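Local coordinates for toll-like receptor 6, Variable lymphocyte receptor B (Mus musculus, PDB 3A79), which probably recognises bacterial diacylated lipopeptides together with Toll-like receptor 2, here as an extracellular domain fused to part of a hagfish variable lymphocyte receptor, at residues I88-F93 and L112-C117; D134-C139 and L161-V166; K467-L472 and D490-R495. All blocks are in the same frame, centred on the assembly; numbering follows the deposited sequence.

Contact 1. Residues I88-F93 and L112-C117; sequences IRSLDF and LQNISC
S90-L91 and N114-I115 form a short parallel beta ladder. It joins successive leucine-rich repeats of the TLR6 part on the convex side of the solenoid. The backbones hold it with three hydrogen bonds. Q113 N donates to R89 O at 3.1 Å, and S116 N donates to L91 O, also at 3.1 Å. Between them the bond from L91 N to N114 O is weak. I115 CA also sends a C-H towards L91 O. S90 and N114 share one face of the ladder, where the serine OG lies against N114 CB. L91 and I115 share the other face. Next to this face L112 and I88 lie side by side and point the same way. L112 CD2 touches both I88 CG2 (3.9 Å) and L91 CB (3.8 Å). At the far end F93 has its CG anti to its carbonyl carbon (chi1 -76°), which turns the ring to the I115-S116 end of the partner. S116 O lies at the ring edge, in its plane. The I115 methyl CG2 approaches CE1 obliquely at 3.4 Å. The F93 CB packs on S116 CB at 3.7 Å. Replacing F93 by an alanine keeps CB but removes the ring, and would probably open a gap beside S116 O and leave I115 CG2 without its aromatic neighbour. D92 OD1 accepts a hydrogen bond from H94 N. Inward, I115 rests on L128 and F133, and L112 on N131, all loop residues. The ladder lies apart from the main strands 80-82, 104-106 and 125-127, in the return parts of the repeats.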
# COMPACT_ATOMS: atom_id res chain seq x y z
N ILE B 88 35.63 -20.62 29.30
CA ILE B 88 36.07 -21.81 30.02
C ILE B 88 36.65 -22.86 29.08
O ILE B 88 36.03 -23.20 28.07
CB ILE B 88 34.91 -22.44 30.79
CG1 ILE B 88 34.23 -21.41 31.66
CG2 ILE B 88 35.39 -23.61 31.62
CD1 ILE B 88 32.96 -21.92 32.29
N ARG B 89 37.84 -23.36 29.42
CA ARG B 89 38.52 -24.35 28.58
C ARG B 89 38.30 -25.78 29.07
O ARG B 89 37.96 -26.66 28.29
CB ARG B 89 40.01 -24.03 28.45
CG ARG B 89 40.27 -22.92 27.45
CD ARG B 89 41.74 -22.57 27.29
NE ARG B 89 41.89 -21.42 26.40
CZ ARG B 89 42.23 -20.20 26.79
NH1 ARG B 89 42.49 -19.96 28.08
NH2 ARG B 89 42.33 -19.22 25.91
N SER B 90 38.48 -25.99 30.37
CA SER B 90 38.17 -27.27 30.96
C SER B 90 36.96 -27.16 31.89
O SER B 90 36.71 -26.10 32.47
CB SER B 90 39.37 -27.79 31.73
OG SER B 90 39.29 -29.19 31.91
N LEU B 91 36.21 -28.24 32.03
CA LEU B 91 35.10 -28.27 32.98
C LEU B 91 35.12 -29.57 33.78
O LEU B 91 34.86 -30.64 33.24
CB LEU B 91 33.76 -28.14 32.25
CG LEU B 91 32.66 -27.47 33.07
CD1 LEU B 91 31.30 -28.03 32.70
CD2 LEU B 91 32.93 -27.62 34.56
N ASP B 92 35.40 -29.46 35.08
CA ASP B 92 35.41 -30.61 35.96
C ASP B 92 34.05 -30.76 36.66
O ASP B 92 33.70 -29.96 37.51
CB ASP B 92 36.55 -30.45 36.98
CG ASP B 92 36.75 -31.69 37.85
OD1 ASP B 92 35.88 -32.60 37.83
OD2 ASP B 92 37.77 -31.76 38.56
N PHE B 93 33.29 -31.79 36.29
CA PHE B 93 31.96 -32.00 36.85
C PHE B 93 31.93 -32.32 38.35
O PHE B 93 30.86 -32.43 38.93
CB PHE B 93 31.20 -33.11 36.12
CG PHE B 93 30.66 -32.69 34.79
CD1 PHE B 93 31.00 -33.38 33.64
CD2 PHE B 93 29.81 -31.61 34.68
CE1 PHE B 93 30.50 -32.99 32.41
CE2 PHE B 93 29.31 -31.22 33.45
CZ PHE B 93 29.66 -31.92 32.31
N LEU B 112 35.44 -25.02 25.57
CA LEU B 112 35.64 -26.33 26.16
C LEU B 112 36.34 -27.30 25.20
O LEU B 112 36.16 -27.24 23.99
CB LEU B 112 34.29 -26.91 26.59
CG LEU B 112 33.62 -26.24 27.79
CD1 LEU B 112 32.27 -26.90 28.07
CD2 LEU B 112 34.53 -26.34 28.98
N GLN B 113 37.15 -28.19 25.77
CA GLN B 113 37.84 -29.22 25.01
C GLN B 113 38.05 -30.49 25.85
O GLN B 113 38.18 -31.58 25.31
CB GLN B 113 39.16 -28.69 24.47
CG GLN B 113 40.16 -28.30 25.55
CD GLN B 113 41.39 -27.60 24.99
OE1 GLN B 113 41.39 -27.14 23.84
NE2 GLN B 113 42.45 -27.50 25.81
N ASN B 114 38.09 -30.32 27.17
CA ASN B 114 38.17 -31.45 28.11
C ASN B 114 36.98 -31.37 29.08
O ASN B 114 36.45 -30.28 29.33
CB ASN B 114 39.52 -31.45 28.85
CG ASN B 114 39.87 -32.81 29.51
OD1 ASN B 114 39.25 -33.84 29.22
ND2 ASN B 114 40.88 -32.81 30.38
N ILE B 115 36.56 -32.51 29.63
CA ILE B 115 35.35 -32.59 30.45
C ILE B 115 35.35 -33.85 31.35
O ILE B 115 35.60 -34.96 30.88
CB ILE B 115 34.09 -32.60 29.54
CG1 ILE B 115 33.59 -31.20 29.28
CG2 ILE B 115 32.96 -33.37 30.16
CD1 ILE B 115 32.17 -31.21 28.82
N SER B 116 35.08 -33.69 32.64
CA SER B 116 34.92 -34.85 33.52
C SER B 116 33.93 -35.80 32.86
O SER B 116 32.97 -35.37 32.24
CB SER B 116 34.42 -34.44 34.91
OG SER B 116 33.97 -35.57 35.65
N CYS B 117 34.16 -37.10 33.01
CA CYS B 117 33.31 -38.08 32.34
C CYS B 117 31.95 -38.28 33.03
O CYS B 117 31.00 -38.78 32.41
CB CYS B 117 34.03 -39.42 32.17
SG CYS B 117 34.90 -39.66 30.57

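Contact 2. Residues D134-C139 and L161-V166; sequences DVLPVC and LDLLPV
V138 meets L163 at about a right angle, and its CG2 touches L163 CD2 at 3.4 Å. The other branch, CG1, is anti to the backbone N (chi1 179°). It reaches P165 CB at 4.0 Å and V166 CG1 at 4.1 Å. V138 therefore splits its two methyls between L163 on one hand and P165 and V166 on the other. Both of these last side chains cross obliquely to it. L136 slants across D162, with CD2 3.9 Å from D162 CB, while L136 CG is 4.2 Å from L163 CD2. V135 comes to the same aspartate at about a right angle, its CG2 near the carboxylate atom OD2 (3.6 Å). The P165 ring meets the main chain through CB and CG, both near C139 O. No hydrogen bond links the two segments, so the join is van der Waals packing. A type I turn from L161 to L164 presents D162 and L163 to the other loop. D162 OD2 is hydrogen-bonded just outside the segments, and OD1 has a long, weak ion pair with R159. The contact joins successive loops of the TLR6 solenoid. L136, V138 and L163 pack on L153 of strand 150-154, and strand 190-196 adds L191 and P194.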
# COMPACT_ATOMS: atom_id res chain seq x y z
N ASP B 134 37.10 -31.81 20.13
CA ASP B 134 37.60 -32.63 19.04
C ASP B 134 36.51 -33.64 18.69
O ASP B 134 35.94 -33.61 17.60
CB ASP B 134 38.87 -33.36 19.50
CG ASP B 134 39.82 -33.68 18.35
OD1 ASP B 134 40.93 -34.19 18.62
OD2 ASP B 134 39.47 -33.41 17.18
N VAL B 135 36.21 -34.52 19.64
CA VAL B 135 35.19 -35.53 19.44
C VAL B 135 34.10 -35.47 20.51
O VAL B 135 34.38 -35.15 21.67
CB VAL B 135 35.81 -36.95 19.38
CG1 VAL B 135 35.81 -37.61 20.75
CG2 VAL B 135 35.05 -37.81 18.36
N LEU B 136 32.86 -35.75 20.12
CA LEU B 136 31.72 -35.79 21.04
C LEU B 136 32.07 -36.27 22.46
O LEU B 136 32.40 -37.44 22.64
CB LEU B 136 30.64 -36.69 20.44
CG LEU B 136 29.36 -36.07 19.87
CD1 LEU B 136 29.49 -34.56 19.65
CD2 LEU B 136 28.90 -36.81 18.60
N PRO B 137 31.97 -35.38 23.46
CA PRO B 137 32.41 -35.61 24.85
C PRO B 137 31.52 -36.53 25.69
O PRO B 137 31.69 -36.58 26.91
CB PRO B 137 32.34 -34.20 25.47
CG PRO B 137 31.97 -33.28 24.36
CD PRO B 137 31.30 -34.08 23.33
N VAL B 138 30.59 -37.24 25.06
CA VAL B 138 29.68 -38.14 25.77
C VAL B 138 30.41 -39.40 26.22
O VAL B 138 30.67 -40.28 25.40
CB VAL B 138 28.53 -38.56 24.86
CG1 VAL B 138 27.60 -39.54 25.58
CG2 VAL B 138 27.77 -37.34 24.37
N CYS B 139 30.73 -39.49 27.51
CA CYS B 139 31.39 -40.67 28.06
C CYS B 139 30.36 -41.73 28.45
O CYS B 139 29.16 -41.47 28.44
CB CYS B 139 32.23 -40.33 29.29
SG CYS B 139 33.56 -39.11 29.13
N LEU B 161 29.09 -44.74 16.79
CA LEU B 161 28.66 -45.12 18.12
C LEU B 161 28.83 -44.05 19.20
O LEU B 161 28.65 -44.34 20.37
CB LEU B 161 29.41 -46.38 18.54
CG LEU B 161 28.91 -47.68 17.93
CD1 LEU B 161 29.48 -48.84 18.72
CD2 LEU B 161 27.40 -47.70 17.97
N ASP B 162 29.17 -42.82 18.81
CA ASP B 162 29.57 -41.82 19.79
C ASP B 162 28.51 -41.51 20.85
O ASP B 162 28.84 -41.30 22.01
CB ASP B 162 30.08 -40.53 19.12
CG ASP B 162 31.54 -40.64 18.66
OD1 ASP B 162 32.20 -41.67 18.91
OD2 ASP B 162 32.03 -39.67 18.04
N LEU B 163 27.23 -41.50 20.46
CA LEU B 163 26.15 -41.18 21.40
C LEU B 163 25.47 -42.41 22.00
O LEU B 163 24.30 -42.36 22.38
CB LEU B 163 25.11 -40.28 20.73
CG LEU B 163 25.64 -38.93 20.27
CD1 LEU B 163 24.60 -38.16 19.45
CD2 LEU B 163 26.07 -38.15 21.49
N LEU B 164 26.20 -43.52 22.11
CA LEU B 164 25.62 -44.77 22.58
C LEU B 164 25.24 -44.71 24.07
O LEU B 164 24.18 -45.20 24.46
CB LEU B 164 26.58 -45.95 22.32
CG LEU B 164 25.95 -47.20 21.72
CD1 LEU B 164 26.59 -48.49 22.24
CD2 LEU B 164 24.45 -47.21 21.98
N PRO B 165 26.10 -44.11 24.90
CA PRO B 165 25.75 -44.01 26.32
C PRO B 165 24.43 -43.28 26.62
O PRO B 165 23.82 -43.56 27.65
CB PRO B 165 26.94 -43.25 26.90
CG PRO B 165 28.08 -43.61 25.99
CD PRO B 165 27.48 -43.68 24.63
N VAL B 166 23.97 -42.39 25.74
CA VAL B 166 22.69 -41.72 26.01
C VAL B 166 21.51 -42.26 25.17
O VAL B 166 20.46 -41.62 25.09
CB VAL B 166 22.78 -40.16 25.94
CG1 VAL B 166 23.79 -39.65 26.97
CG2 VAL B 166 23.14 -39.66 24.55

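Contact 3. Residues K467-L472 and D490-R495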
# COMPACT_ATOMS: atom_id res chain seq x y z
N LYS B 467 -28.70 2.46 5.45
CA LYS B 467 -29.86 1.74 5.98
C LYS B 467 -29.86 0.27 5.54
O LYS B 467 -30.91 -0.31 5.26
CB LYS B 467 -31.16 2.42 5.53
CG LYS B 467 -31.19 2.82 4.06
CD LYS B 467 -30.32 4.05 3.79
CE LYS B 467 -30.16 4.33 2.30
NZ LYS B 467 -29.03 5.27 2.05
N ASP B 468 -28.66 -0.32 5.48
CA ASP B 468 -28.49 -1.71 5.06
C ASP B 468 -27.91 -2.56 6.18
O ASP B 468 -27.52 -3.71 5.95
CB ASP B 468 -27.58 -1.80 3.83
CG ASP B 468 -28.33 -1.56 2.54
OD1 ASP B 468 -29.56 -1.77 2.51
OD2 ASP B 468 -27.68 -1.18 1.54
N VAL B 469 -27.84 -2.01 7.39
CA VAL B 469 -27.24 -2.70 8.53
C VAL B 469 -28.21 -3.71 9.15
O VAL B 469 -27.85 -4.45 10.07
CB VAL B 469 -26.77 -1.71 9.63
CG1 VAL B 469 -25.63 -2.33 10.45
CG2 VAL B 469 -26.34 -0.38 9.02
N THR B 470 -29.44 -3.74 8.65
CA THR B 470 -30.46 -4.66 9.15
C THR B 470 -30.90 -5.68 8.09
O THR B 470 -31.75 -6.53 8.35
CB THR B 470 -31.68 -3.90 9.70
OG1 THR B 470 -32.14 -2.95 8.74
CG2 THR B 470 -31.33 -3.18 11.00
N HIS B 471 -30.33 -5.57 6.89
CA HIS B 471 -30.59 -6.54 5.82
C HIS B 471 -29.53 -7.64 5.90
O HIS B 471 -29.35 -8.42 4.96
CB HIS B 471 -30.57 -5.86 4.44
CG HIS B 471 -31.60 -4.78 4.28
ND1 HIS B 471 -31.30 -3.44 4.43
CD2 HIS B 471 -32.91 -4.84 3.97
CE1 HIS B 471 -32.40 -2.73 4.23
NE2 HIS B 471 -33.39 -3.55 3.95
N LEU B 472 -28.85 -7.70 7.04
CA LEU B 472 -27.76 -8.63 7.27
C LEU B 472 -27.78 -9.03 8.75
O LEU B 472 -26.95 -8.58 9.55
CB LEU B 472 -26.44 -7.96 6.88
CG LEU B 472 -26.49 -7.48 5.42
CD1 LEU B 472 -25.52 -6.34 5.13
CD2 LEU B 472 -26.27 -8.65 4.44
N ASP B 490 -31.30 5.75 13.83
CA ASP B 490 -32.19 5.17 14.83
C ASP B 490 -32.87 3.91 14.30
O ASP B 490 -33.60 3.97 13.31
CB ASP B 490 -33.26 6.19 15.27
CG ASP B 490 -32.66 7.44 15.91
OD1 ASP B 490 -31.76 7.32 16.77
OD2 ASP B 490 -33.11 8.55 15.56
N GLY B 491 -32.64 2.77 14.96
CA GLY B 491 -33.32 1.53 14.62
C GLY B 491 -32.49 0.46 13.93
O GLY B 491 -33.03 -0.34 13.15
N VAL B 492 -31.18 0.43 14.20
CA VAL B 492 -30.30 -0.59 13.61
C VAL B 492 -30.12 -1.79 14.53
O VAL B 492 -30.70 -2.85 14.28
CB VAL B 492 -28.92 -0.02 13.27
CG1 VAL B 492 -28.93 0.58 11.87
CG2 VAL B 492 -28.48 1.00 14.32
N PHE B 493 -29.32 -1.61 15.57
CA PHE B 493 -29.06 -2.66 16.56
C PHE B 493 -30.31 -3.37 17.08
O PHE B 493 -30.22 -4.27 17.93
CB PHE B 493 -28.31 -2.07 17.76
CG PHE B 493 -27.10 -1.28 17.39
CD1 PHE B 493 -27.15 0.10 17.36
CD2 PHE B 493 -25.91 -1.92 17.09
CE1 PHE B 493 -26.03 0.83 17.02
CE2 PHE B 493 -24.79 -1.19 16.75
CZ PHE B 493 -24.85 0.19 16.72
N ASP B 494 -31.48 -2.94 16.60
CA ASP B 494 -32.74 -3.59 16.95
C ASP B 494 -32.85 -4.92 16.22
O ASP B 494 -33.13 -5.95 16.83
CB ASP B 494 -33.94 -2.71 16.57
CG ASP B 494 -33.84 -1.29 17.11
OD1 ASP B 494 -33.08 -1.06 18.08
OD2 ASP B 494 -34.52 -0.40 16.56
N ARG B 495 -32.64 -4.88 14.90
CA ARG B 495 -32.81 -6.07 14.07
C ARG B 495 -31.59 -7.01 14.14
O ARG B 495 -31.65 -8.15 13.69
CB ARG B 495 -33.12 -5.68 12.62
CG ARG B 495 -34.16 -6.58 11.93
CD ARG B 495 -35.57 -6.25 12.41
NE ARG B 495 -36.56 -7.27 12.04
CZ ARG B 495 -37.85 -7.20 12.37
NH1 ARG B 495 -38.32 -6.16 13.06
NH2 ARG B 495 -38.69 -8.17 12.00
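V492 O accepts the backbone N-H of R495 at 2.9 Å, and the methyl CG2 of T470 comes to the same oxygen from the other segment at 3.4 Å. The hydrogen bond is internal to 490-495 and closes a turn. No hydrogen bond crosses the contact. T470 makes three of the four residue contacts. Its OG1 sits between the backbone N and the carbonyl carbon (chi1 51°), and CG2 lies anti to the carbonyl carbon. This points the methyl, not the hydroxyl, into the turn. CG2 touches R495 CB at 3.5 Å, and T470 CB is 3.7 Å from the same atom. The two side chains meet at about a right angle. Only the root of the arginine takes part here. Its chain bends at chi2 (76°) and leads the guanidinium away from T470. The second point of touch is aliphatic. V492 CG1 rests against V469 CB at 3.9 Å and V469 CG2 at 4.0 Å. G491 O also lies near T470 CG2, at 3.9 Å. G491 has a positive phi, and at its backbone angles a side chain would run into the preceding carbonyl oxygen, so glycine suits the place. The contact is small and lies at the surface. It bridges the engineered fusion: 467-472 belongs to TLR6 and 490-495 to the hagfish receptor, so the pairing is not a natural one. The loops follow strands 454-456 and 477-479 in turn. V469 also packs on F445. On the other side, V492 and F493 touch Y518 of helix 513-525, D494 OD1 bonds to Y518 OH, and the F493 ring meets that of W522.

Contacts 1 and 2 are neighbours in the TLR6 part, with centres 14 Å apart. A disulfide joins them directly, C117 SG to C139 SG at 2.0 Å, and ties the end of the convex ladder to the next loop contact. Contact 3 lies on the opposite side of the chain's centre, about 74 Å from contact 1 and 72 Å from contact 2, centre to centre. It spans the fusion point, while the other two are within TLR6. All three join successive turns of the solenoid, which at contact 3 is a hybrid made by the engineered fusion. Bound NAG here is glycan attached to the protein and marks no pocket.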